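Local atomic coordinates of TRAP dicarboxylate transporter-DctP subunit (Rhodobacter sphaeroides, PDB entry 4PE3), a protein that probably binds a small organic solute, such as a carboxylate, in the periplasm and delivers it to a TRAP-type membrane transporter. Residues Ser150-Pro162 with Ile209-Gln221. Numbering follows the deposited sequence.
With ZN (zinc ion), chain F.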
# COMPACT_ATOMS: atom_id res chain seq x y z
N SER A 150 -7.20 -2.71 -2.05
CA SER A 150 -7.19 -2.59 -0.61
C SER A 150 -5.80 -2.19 -0.19
O SER A 150 -4.95 -1.95 -1.03
CB SER A 150 -7.58 -3.93 0.00
OG SER A 150 -6.78 -4.98 -0.51
N THR A 151 -5.56 -2.08 1.11
CA THR A 151 -4.22 -1.78 1.60
C THR A 151 -3.99 -2.31 3.02
O THR A 151 -4.91 -2.32 3.82
CB THR A 151 -3.97 -0.25 1.55
OG1 THR A 151 -2.66 0.06 2.02
CG2 THR A 151 -4.98 0.46 2.40
N PRO A 152 -2.76 -2.69 3.34
CA PRO A 152 -2.43 -2.96 4.74
C PRO A 152 -2.14 -1.67 5.53
O PRO A 152 -1.80 -1.73 6.72
CB PRO A 152 -1.16 -3.79 4.65
CG PRO A 152 -0.51 -3.31 3.37
CD PRO A 152 -1.65 -3.05 2.43
N GLY A 153 -2.24 -0.51 4.87
CA GLY A 153 -2.23 0.76 5.59
C GLY A 153 -1.17 1.75 5.16
O GLY A 153 -0.11 1.38 4.67
N LEU A 154 -1.49 3.03 5.33
CA LEU A 154 -0.49 4.09 5.21
C LEU A 154 0.44 3.97 6.41
O LEU A 154 -0.03 3.96 7.56
CB LEU A 154 -1.17 5.44 5.19
CG LEU A 154 -0.27 6.66 5.24
CD1 LEU A 154 0.70 6.70 4.06
CD2 LEU A 154 -1.13 7.92 5.33
N GLU A 155 1.73 3.83 6.15
CA GLU A 155 2.72 3.72 7.23
C GLU A 155 2.89 5.05 7.93
O GLU A 155 2.68 6.10 7.31
CB GLU A 155 4.06 3.24 6.68
CG GLU A 155 4.02 1.83 6.05
CD GLU A 155 5.40 1.22 5.89
OE1 GLU A 155 6.39 1.90 6.15
OE2 GLU A 155 5.51 0.04 5.48
N ALA A 156 3.23 5.01 9.22
CA ALA A 156 3.67 6.21 9.93
C ALA A 156 5.19 6.24 9.93
O ALA A 156 5.84 5.22 9.81
CB ALA A 156 3.14 6.18 11.34
N PHE A 157 5.77 7.43 10.08
CA PHE A 157 7.22 7.56 10.08
C PHE A 157 7.71 7.54 11.51
O PHE A 157 7.10 8.12 12.39
CB PHE A 157 7.59 8.92 9.42
CG PHE A 157 9.01 9.01 8.92
CD1 PHE A 157 9.51 8.08 8.03
CD2 PHE A 157 9.83 10.04 9.30
CE1 PHE A 157 10.81 8.16 7.55
CE2 PHE A 157 11.14 10.14 8.83
CZ PHE A 157 11.62 9.19 7.93
N VAL A 158 8.89 6.95 11.68
CA VAL A 158 9.59 6.89 12.96
C VAL A 158 10.73 7.91 12.90
O VAL A 158 11.51 7.89 11.95
CB VAL A 158 10.16 5.49 13.20
CG1 VAL A 158 11.08 5.48 14.44
CG2 VAL A 158 9.04 4.47 13.33
N SER A 159 10.82 8.80 13.88
CA SER A 159 11.92 9.76 13.90
C SER A 159 12.28 10.18 15.32
O SER A 159 11.40 10.46 16.12
CB SER A 159 11.60 11.01 13.05
OG SER A 159 12.72 11.87 13.05
N LYS A 160 13.58 10.25 15.59
CA LYS A 160 14.11 10.78 16.84
C LYS A 160 14.20 12.29 16.85
O LYS A 160 14.27 12.90 17.91
CB LYS A 160 15.53 10.28 17.10
CG LYS A 160 15.68 8.83 17.38
CD LYS A 160 17.14 8.39 17.44
CE LYS A 160 17.86 8.92 18.68
NZ LYS A 160 19.12 8.15 18.91
N VAL A 161 14.24 12.89 15.64
CA VAL A 161 14.44 14.32 15.47
C VAL A 161 13.14 14.97 15.00
O VAL A 161 12.33 14.34 14.32
CB VAL A 161 15.60 14.64 14.49
CG1 VAL A 161 16.94 14.13 15.04
CG2 VAL A 161 15.34 14.08 13.09
N PRO A 162 12.91 16.22 15.39
CA PRO A 162 11.64 16.85 14.99
C PRO A 162 11.60 17.20 13.51
O PRO A 162 12.43 18.00 13.05
CB PRO A 162 11.61 18.12 15.83
CG PRO A 162 13.05 18.39 16.19
CD PRO A 162 13.71 17.06 16.29
N ILE A 209 20.96 5.01 12.93
CA ILE A 209 19.93 5.76 12.22
C ILE A 209 19.24 6.73 13.18
O ILE A 209 19.22 6.54 14.40
CB ILE A 209 18.86 4.83 11.58
CG1 ILE A 209 18.30 3.87 12.63
CG2 ILE A 209 19.47 4.06 10.42
CD1 ILE A 209 17.15 3.00 12.14
N ASP A 210 18.66 7.78 12.60
CA ASP A 210 17.92 8.81 13.31
C ASP A 210 16.42 8.69 13.10
O ASP A 210 15.61 9.28 13.81
CB ASP A 210 18.28 10.21 12.73
CG ASP A 210 19.78 10.51 12.66
OD1 ASP A 210 20.47 10.44 13.70
OD2 ASP A 210 20.27 10.92 11.57
N ALA A 211 16.03 7.93 12.08
CA ALA A 211 14.64 7.84 11.63
C ALA A 211 14.47 6.56 10.81
O ALA A 211 15.45 5.95 10.39
CB ALA A 211 14.28 9.05 10.78
N ALA A 212 13.24 6.16 10.56
CA ALA A 212 13.01 4.93 9.84
C ALA A 212 11.66 4.83 9.20
O ALA A 212 10.65 5.23 9.78
CB ALA A 212 13.18 3.73 10.78
N ASP A 213 11.66 4.25 8.01
CA ASP A 213 10.52 3.50 7.52
C ASP A 213 10.38 2.25 8.37
O ASP A 213 11.35 1.52 8.53
CB ASP A 213 10.80 3.11 6.05
CG ASP A 213 9.72 2.25 5.45
OD1 ASP A 213 9.32 1.25 6.08
OD2 ASP A 213 9.29 2.55 4.31
N TYR A 214 9.21 2.02 8.94
CA TYR A 214 8.93 0.76 9.59
C TYR A 214 7.55 0.33 9.11
O TYR A 214 7.42 -0.15 7.93
CB TYR A 214 9.11 0.85 11.12
CG TYR A 214 9.25 -0.51 11.78
CD1 TYR A 214 10.38 -1.28 11.58
CD2 TYR A 214 8.23 -1.02 12.57
CE1 TYR A 214 10.50 -2.54 12.14
CE2 TYR A 214 8.35 -2.27 13.15
CZ TYR A 214 9.48 -3.01 12.94
OH TYR A 214 9.59 -4.24 13.53
N SER A 215 6.51 0.61 9.88
CA SER A 215 5.17 0.11 9.60
C SER A 215 4.08 1.16 9.90
O SER A 215 4.38 2.37 9.96
CB SER A 215 4.94 -1.17 10.41
OG SER A 215 3.72 -1.83 10.11
N VAL A 216 2.84 0.72 10.08
CA VAL A 216 1.76 1.58 10.47
C VAL A 216 1.97 2.02 11.92
O VAL A 216 2.70 1.36 12.67
CB VAL A 216 0.40 0.88 10.28
CG1 VAL A 216 0.25 0.50 8.81
CG2 VAL A 216 0.26 -0.35 11.17
N PHE A 217 1.33 3.12 12.30
CA PHE A 217 1.55 3.68 13.63
C PHE A 217 1.33 2.67 14.76
O PHE A 217 2.09 2.63 15.73
CB PHE A 217 0.70 4.93 13.87
CG PHE A 217 1.17 5.76 15.06
CD1 PHE A 217 0.77 5.43 16.35
CD2 PHE A 217 2.02 6.82 14.88
CE1 PHE A 217 1.21 6.19 17.44
CE2 PHE A 217 2.46 7.58 15.96
CZ PHE A 217 2.06 7.27 17.23
N SER A 218 0.28 1.87 14.64
CA SER A 218 -0.03 0.94 15.72
C SER A 218 1.10 -0.06 15.96
O SER A 218 1.38 -0.41 17.11
CB SER A 218 -1.35 0.22 15.46
OG SER A 218 -1.29 -0.46 14.22
N VAL A 219 1.75 -0.52 14.91
CA VAL A 219 2.90 -1.39 15.01
C VAL A 219 4.09 -0.63 15.53
O VAL A 219 4.80 -1.12 16.42
CB VAL A 219 3.21 -2.06 13.64
CG1 VAL A 219 4.54 -2.78 13.65
CG2 VAL A 219 2.08 -3.01 13.24
N ASN A 220 4.33 0.56 14.98
CA ASN A 220 5.49 1.35 15.41
C ASN A 220 5.42 1.60 16.91
O ASN A 220 6.45 1.50 17.63
CB ASN A 220 5.55 2.68 14.66
CG ASN A 220 5.77 2.53 13.19
OD1 ASN A 220 6.03 1.45 12.68
ND2 ASN A 220 5.64 3.65 12.46
N GLN A 221 4.22 1.91 17.37
CA GLN A 221 3.96 2.19 18.78
C GLN A 221 4.16 0.95 19.65
O GLN A 221 4.86 0.98 20.66
CB GLN A 221 2.55 2.74 18.97
CG GLN A 221 2.26 3.19 20.43
CD GLN A 221 3.10 4.38 20.89
OE1 GLN A 221 3.54 5.19 20.10
NE2 GLN A 221 3.32 4.47 22.22
ZN ZN F . 7.62 0.33 5.61
O HOH W 1 -0.16 4.55 10.29
O HOH W 2 7.27 3.86 7.85
O HOH W 3 5.65 6.18 14.00
O HOH W 4 7.44 0.82 3.58
O HOH W 5 8.11 -1.61 5.56
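Glu155 reaches across to Asp213 and Tyr214, and the three share a zinc ion. Its CB lies 3.4 Å from Ser215 O. CG turns beside the backbone N (chi1 -63°), and the chain then runs extended to the metal. CG passes the carbonyl carbon of Ser215, and CD comes close to Tyr214 O. Both oxygens, OE1 and OE2, bind the zinc at 2.1 Å, so the carboxylate chelates it. OE1 accepts a hydrogen bond from a water that bridges to Ala156 O and Tyr214 N. Asp213 contributes OD1 alone, 2.0 Å from the zinc. Its OD2 takes hydrogen bonds from His238 and from one of the zinc waters. Tyr214 gives its backbone O at a longer 2.4 Å from the zinc, and two waters complete six ligands.

Beyond the metal the two segments pair as antiparallel strands. Val158 and Ala212 form a hydrogen-bonded pair, with Ala212 N donating to Val158 O at 2.8 Å. Just outside the strands, Lys160 N donates to Asp210 O, nearly straight at 172°. On the sheet face of Phe157 and Ala211, the phenyl ring lies obliquely by the Ala211 methyl, with Phe185 and Phe237 packed against it. On the face of Val158 and Ala212, Val158 CG2 sits 3.6 Å from Asn220 ND2.

Asn220, in the first turn of helix 217-223, reaches back to Ser215 and to the other segment. Its OD1 accepts from Ser215 N on a lone pair, while ND2 donates weakly to Ala156 O. Ala156 N donates to Ser215 O. Ala156 CB rests at the edge of the Phe217 ring, 3.7 Å from Phe217 CB.

Strand 157-159 is an outer strand of the smaller sheet in this two-domain solute-binding fold, and the six-ligand zinc site lies where the two segments meet.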